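Local coordinates for protein structure-specific endonuclease subunit slx4 (Schizosaccharomyces pombe, PDB 4ZDT) that regulates the slx1-slx4 endonuclease, which cuts branched DNA near junctions during repair and recombination, and through its C-terminal domain, the piece described here, pairs with slx1, at residues 7-12 with 56-61; 14-19 with 23-28. All coordinates share one frame; numbering follows the deposited sequence.

Contact 1 (7-12 with 56-61); sequences QTHRAI and KSWCDK
His9 and Trp58 mark the crossing of segments 7-12 and 56-61, both helical, whose axes approach to 10.2 Å at 79°. Such a separation is bridged by large side chains, here a histidine and a tryptophan. The Trp58 edge is turned toward the face of the His9 imidazole in an offset edge-to-face pair, planes at 63°, and Trp58 CB lies off-centre over the same ring. With CG anti to the backbone N, the indole reaches toward helix 3-18, where Ile12 CG2 sits over one face, 3.6 Å from the centroid of the six-membered ring. The indole NE1 bonds to Ser13 OG. At the imidazole, NE2 and Ser57 OG share a hydrogen bond of 2.9 Å, bent to 137°, while ND1 meets a water at 2.9 Å that also holds Lys61 NZ weakly. Replacing Trp58 by alanine would probably uncover Ile12 CG2, remove the edge-on indole from the His9 face and leave Ser13 OG without the indole N-H. Both imidazole nitrogens have polar partners, which is likely to fix the ring's rotation, while Ile12 lies against the indole face in the apolar part of the crossing.

Contact 2 (14-19 with 23-28); sequences QVVKQA and SVWIKI
Val16, Trp25 and Lys17 carry this helix-loop-helix at the start of the all-helical Slx4 C-terminal domain, in which the end of helix 3-18 turns through a short loop into helix 23-29, the segments lying at 103° to each other; the family is thought to be related to helix-turn-helix domains. Val16 points its two methyls at different neighbours. CG1, anti to the backbone N, packs against Trp25 CB at 3.7 Å and against Ile28 CD1 at 3.8 Å, whereas CG2 meets Val24 CG1 more loosely, at 4.2 Å. Lys17 uses its aliphatic chain instead of its charge: CG stands over a face of the Trp25 indole, 3.6 Å from the centroid of the six-membered ring and 7° off its normal, a CH-pi contact, and CD continues over the same ring to 3.7 Å from Trp25 CZ2. A bend at chi3 (-71°) carries the amino end away from segment 23-28, and NZ is hydrogen-bonded to Glu44 O and Gln46 O of the slx1 chain. Trp25 NE1 likewise bonds to O of Val47 of slx1, so the pair helps form the heterodimer interface. Between the backbones lies one water, donating to Val16 O at 2.9 Å and accepting from Trp25 N at 3.0 Å.

In the fold
Helix 3-18 serves both contacts, which shows how one long helix can organise a small all-helical domain. Its earlier part meets helix 52-62 in contact 1, and its last turns meet helix 23-29 in contact 2, the centres about 13 Å apart. Along the chain the second lies wholly within the span bracketed by the first: contact 2 joins near neighbours, while contact 1 brings the last helix back across the first. The two share one hydrophobic core, since Trp58 CH2 is 3.9 Å from Ile28 CD1 and equally far from Val16 CG2. Val47 of slx1 packs on both Trp58 and Ile28, so the partner subunit touches both contacts.

Contact 1 (7-12 with 56-61)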
loop_
_atom_site.group_PDB
_atom_site.type_symbol
_atom_site.label_atom_id
_atom_site.label_comp_id
_atom_site.label_asym_id
_atom_site.label_seq_id
_atom_site.Cartn_x
_atom_site.Cartn_y
_atom_site.Cartn_z
ATOM N N GLN B 7 -3.235 17.964 5.126
ATOM C CA GLN B 7 -2.375 18.302 3.962
ATOM C C GLN B 7 -0.958 17.739 4.135
ATOM O O GLN B 7 -0.346 17.298 3.172
ATOM C CB GLN B 7 -2.295 19.816 3.719
ATOM C CG GLN B 7 -3.635 20.527 3.515
ATOM C CD GLN B 7 -3.526 22.057 3.666
ATOM O OE1 GLN B 7 -2.425 22.631 3.665
ATOM N NE2 GLN B 7 -4.674 22.718 3.784
ATOM N N THR B 8 -0.423 17.771 5.367
ATOM C CA THR B 8 0.886 17.160 5.598
ATOM C C THR B 8 0.800 15.623 5.591
ATOM O O THR B 8 1.692 14.930 5.072
ATOM C CB THR B 8 1.554 17.643 6.907
ATOM O OG1 THR B 8 1.606 19.074 6.910
ATOM C CG2 THR B 8 2.960 17.154 6.934
ATOM N N HIS B 9 -0.297 15.091 6.120
ATOM C CA HIS B 9 -0.530 13.650 6.090
ATOM C C HIS B 9 -0.645 13.135 4.647
ATOM O O HIS B 9 -0.268 12.001 4.351
ATOM C CB HIS B 9 -1.792 13.295 6.878
ATOM C CG HIS B 9 -1.589 13.266 8.361
ATOM N ND1 HIS B 9 -2.634 13.152 9.252
ATOM C CD2 HIS B 9 -0.463 13.336 9.109
ATOM C CE1 HIS B 9 -2.160 13.153 10.486
ATOM N NE2 HIS B 9 -0.844 13.263 10.426
ATOM N N ARG B 10 -1.169 13.978 3.762
ATOM C CA ARG B 10 -1.351 13.632 2.356
ATOM C C ARG B 10 -0.000 13.539 1.639
ATOM O O ARG B 10 0.220 12.632 0.837
ATOM C CB ARG B 10 -2.269 14.657 1.675
ATOM C CG ARG B 10 -2.669 14.299 0.230
ATOM C CD ARG B 10 -3.588 15.377 -0.351
ATOM N NE ARG B 10 -4.156 15.022 -1.653
ATOM C CZ ARG B 10 -3.492 15.045 -2.808
ATOM N NH1 ARG B 10 -2.203 15.376 -2.854
ATOM N NH2 ARG B 10 -4.119 14.723 -3.929
ATOM N N ALA B 11 0.903 14.473 1.964
ATOM C CA ALA B 11 2.264 14.465 1.453
ATOM C C ALA B 11 3.026 13.186 1.817
ATOM O O ALA B 11 3.776 12.660 0.981
ATOM C CB ALA B 11 3.032 15.706 1.931
ATOM N N ILE B 12 2.838 12.670 3.040
ATOM C CA ILE B 12 3.491 11.405 3.419
ATOM C C ILE B 12 2.951 10.275 2.518
ATOM O O ILE B 12 3.734 9.493 1.954
ATOM C CB ILE B 12 3.315 11.045 4.926
ATOM C CG1 ILE B 12 3.907 12.142 5.846
ATOM C CG2 ILE B 12 3.957 9.680 5.253
ATOM C CD1 ILE B 12 3.363 12.087 7.298
ATOM N N LYS B 56 3.586 9.108 13.459
ATOM C CA LYS B 56 2.747 8.286 14.327
ATOM C C LYS B 56 1.263 8.530 14.080
ATOM O O LYS B 56 0.484 7.565 14.006
ATOM C CB LYS B 56 3.119 8.478 15.803
ATOM C CG LYS B 56 4.540 8.024 16.116
ATOM C CD LYS B 56 5.001 8.445 17.509
ATOM C CE LYS B 56 6.399 7.889 17.782
ATOM N NZ LYS B 56 6.937 8.342 19.107
ATOM N N SER B 57 0.866 9.800 13.941
ATOM C CA SER B 57 -0.547 10.131 13.722
ATOM C C SER B 57 -1.007 9.695 12.341
ATOM O O SER B 57 -2.140 9.252 12.174
ATOM C CB SER B 57 -0.863 11.624 13.960
ATOM O OG SER B 57 -0.135 12.482 13.089
ATOM N N TRP B 58 -0.116 9.820 11.356
ATOM C CA TRP B 58 -0.380 9.346 10.004
ATOM C C TRP B 58 -0.599 7.830 10.032
ATOM O O TRP B 58 -1.611 7.350 9.530
ATOM C CB TRP B 58 0.777 9.741 9.065
ATOM C CG TRP B 58 0.606 9.288 7.653
ATOM C CD1 TRP B 58 -0.123 9.890 6.664
ATOM C CD2 TRP B 58 1.195 8.125 7.069
ATOM N NE1 TRP B 58 -0.033 9.155 5.497
ATOM C CE2 TRP B 58 0.777 8.071 5.725
ATOM C CE3 TRP B 58 2.050 7.125 7.555
ATOM C CZ2 TRP B 58 1.178 7.043 4.849
ATOM C CZ3 TRP B 58 2.459 6.116 6.686
ATOM C CH2 TRP B 58 2.020 6.090 5.346
ATOM N N CYS B 59 0.327 7.095 10.646
ATOM C CA CYS B 59 0.213 5.637 10.738
ATOM C C CYS B 59 -1.095 5.230 11.411
ATOM O O CYS B 59 -1.805 4.333 10.921
ATOM C CB CYS B 59 1.395 4.998 11.490
ATOM S SG CYS B 59 3.028 5.050 10.711
ATOM N N ASP B 60 -1.426 5.890 12.526
ATOM C CA ASP B 60 -2.634 5.544 13.279
ATOM C C ASP B 60 -3.864 5.790 12.437
ATOM O O ASP B 60 -4.785 4.986 12.451
ATOM C CB ASP B 60 -2.736 6.334 14.594
ATOM C CG ASP B 60 -3.771 5.752 15.555
ATOM O OD1 ASP B 60 -3.837 4.505 15.700
ATOM O OD2 ASP B 60 -4.514 6.543 16.168
ATOM N N LYS B 61 -3.878 6.891 11.687
ATOM C CA LYS B 61 -5.041 7.271 10.895
ATOM C C LYS B 61 -5.226 6.408 9.632
ATOM O O LYS B 61 -6.357 6.129 9.230
ATOM C CB LYS B 61 -4.961 8.758 10.532
ATOM C CG LYS B 61 -6.050 9.288 9.617
ATOM C CD LYS B 61 -7.315 9.621 10.387
ATOM C CE LYS B 61 -8.364 10.256 9.496
ATOM N NZ LYS B 61 -7.880 11.540 8.867
HETATM O O HOH W 1 -5.260 13.147 8.020
#

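Contact 2 (14-19 with 23-28)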
loop_
_atom_site.group_PDB
_atom_site.type_symbol
_atom_site.label_atom_id
_atom_site.label_comp_id
_atom_site.label_asym_id
_atom_site.label_seq_id
_atom_site.Cartn_x
_atom_site.Cartn_y
_atom_site.Cartn_z
ATOM N N GLN B 14 1.630 10.522 -0.440
ATOM C CA GLN B 14 2.125 10.740 -1.794
ATOM C C GLN B 14 3.544 10.251 -1.972
ATOM O O GLN B 14 3.853 9.650 -2.999
ATOM C CB GLN B 14 1.975 12.200 -2.256
ATOM C CG GLN B 14 0.528 12.652 -2.402
ATOM C CD GLN B 14 -0.265 11.802 -3.383
ATOM O OE1 GLN B 14 0.079 11.709 -4.568
ATOM N NE2 GLN B 14 -1.329 11.183 -2.901
ATOM N N VAL B 15 4.409 10.460 -0.980
ATOM C CA VAL B 15 5.773 9.960 -1.085
ATOM C C VAL B 15 5.832 8.422 -1.101
ATOM O O VAL B 15 6.567 7.800 -1.908
ATOM C CB VAL B 15 6.682 10.506 0.041
ATOM C CG1 VAL B 15 8.022 9.844 -0.033
ATOM C CG2 VAL B 15 6.843 12.047 -0.085
ATOM N N VAL B 16 5.070 7.809 -0.197
ATOM C CA VAL B 16 4.982 6.355 -0.125
ATOM C C VAL B 16 4.572 5.760 -1.473
ATOM O O VAL B 16 5.168 4.774 -1.920
ATOM C CB VAL B 16 3.988 5.921 0.998
ATOM C CG1 VAL B 16 3.685 4.410 0.926
ATOM C CG2 VAL B 16 4.576 6.289 2.361
ATOM N N LYS B 17 3.577 6.375 -2.107
ATOM C CA LYS B 17 2.961 5.868 -3.321
ATOM C C LYS B 17 3.670 6.281 -4.606
ATOM O O LYS B 17 3.490 5.638 -5.649
ATOM C CB LYS B 17 1.488 6.293 -3.393
ATOM C CG LYS B 17 0.624 5.637 -2.311
ATOM C CD LYS B 17 -0.858 5.901 -2.517
ATOM C CE LYS B 17 -1.243 7.346 -2.224
ATOM N NZ LYS B 17 -2.738 7.514 -2.370
ATOM N N GLN B 18 4.483 7.329 -4.530
ATOM C CA GLN B 18 5.122 7.867 -5.745
ATOM C C GLN B 18 6.617 7.612 -5.858
ATOM O O GLN B 18 7.170 7.718 -6.952
ATOM C CB GLN B 18 4.821 9.346 -5.897
ATOM C CG GLN B 18 3.356 9.617 -6.196
ATOM C CD GLN B 18 3.067 11.075 -6.477
ATOM O OE1 GLN B 18 3.784 11.973 -6.012
ATOM N NE2 GLN B 18 1.987 11.325 -7.204
ATOM N N ALA B 19 7.266 7.283 -4.741
ATOM C CA ALA B 19 8.688 6.957 -4.738
ATOM C C ALA B 19 8.977 5.750 -5.634
ATOM O O ALA B 19 8.188 4.788 -5.653
ATOM C CB ALA B 19 9.150 6.656 -3.326
ATOM N N SER B 23 9.138 -0.206 -1.549
ATOM C CA SER B 23 9.255 -1.154 -0.452
ATOM C C SER B 23 8.407 -0.764 0.753
ATOM O O SER B 23 7.853 -1.642 1.424
ATOM C CB SER B 23 10.718 -1.371 -0.047
ATOM O OG SER B 23 11.343 -0.162 0.370
ATOM N N VAL B 24 8.308 0.534 1.043
ATOM C CA VAL B 24 7.463 0.958 2.158
ATOM C C VAL B 24 5.998 0.657 1.845
ATOM O O VAL B 24 5.276 0.160 2.696
ATOM C CB VAL B 24 7.618 2.460 2.515
ATOM C CG1 VAL B 24 6.587 2.866 3.585
ATOM C CG2 VAL B 24 9.019 2.747 3.011
ATOM N N TRP B 25 5.554 0.990 0.640
ATOM C CA TRP B 25 4.159 0.756 0.303
ATOM C C TRP B 25 3.871 -0.751 0.394
ATOM O O TRP B 25 2.838 -1.160 0.923
ATOM C CB TRP B 25 3.804 1.323 -1.063
ATOM C CG TRP B 25 2.318 1.490 -1.276
ATOM C CD1 TRP B 25 1.323 1.336 -0.336
ATOM C CD2 TRP B 25 1.672 1.889 -2.475
ATOM N NE1 TRP B 25 0.102 1.595 -0.893
ATOM C CE2 TRP B 25 0.284 1.933 -2.209
ATOM C CE3 TRP B 25 2.127 2.207 -3.765
ATOM C CZ2 TRP B 25 -0.652 2.290 -3.179
ATOM C CZ3 TRP B 25 1.202 2.568 -4.725
ATOM C CH2 TRP B 25 -0.177 2.598 -4.434
ATOM N N ILE B 26 4.815 -1.567 -0.076
ATOM C CA ILE B 26 4.638 -3.029 -0.047
ATOM C C ILE B 26 4.539 -3.553 1.384
ATOM O O ILE B 26 3.763 -4.472 1.658
ATOM C CB ILE B 26 5.768 -3.743 -0.821
ATOM C CG1 ILE B 26 5.676 -3.401 -2.317
ATOM C CG2 ILE B 26 5.716 -5.264 -0.598
ATOM C CD1 ILE B 26 4.544 -4.076 -3.022
ATOM N N LYS B 27 5.305 -2.960 2.305
ATOM C CA LYS B 27 5.175 -3.317 3.716
ATOM C C LYS B 27 3.761 -3.041 4.230
ATOM O O LYS B 27 3.134 -3.909 4.852
ATOM C CB LYS B 27 6.220 -2.584 4.590
ATOM C CG LYS B 27 7.628 -3.211 4.508
ATOM C CD LYS B 27 8.629 -2.397 5.336
ATOM C CE LYS B 27 10.035 -2.974 5.250
ATOM N NZ LYS B 27 10.906 -2.230 6.178
ATOM N N ILE B 28 3.264 -1.842 3.957
ATOM C CA ILE B 28 1.923 -1.412 4.362
ATOM C C ILE B 28 0.863 -2.355 3.781
ATOM O O ILE B 28 -0.033 -2.809 4.492
ATOM C CB ILE B 28 1.646 0.045 3.887
ATOM C CG1 ILE B 28 2.555 1.029 4.653
ATOM C CG2 ILE B 28 0.138 0.443 4.041
ATOM C CD1 ILE B 28 2.594 2.446 4.043
HETATM O O HOH W 2 7.192 2.990 -0.881
#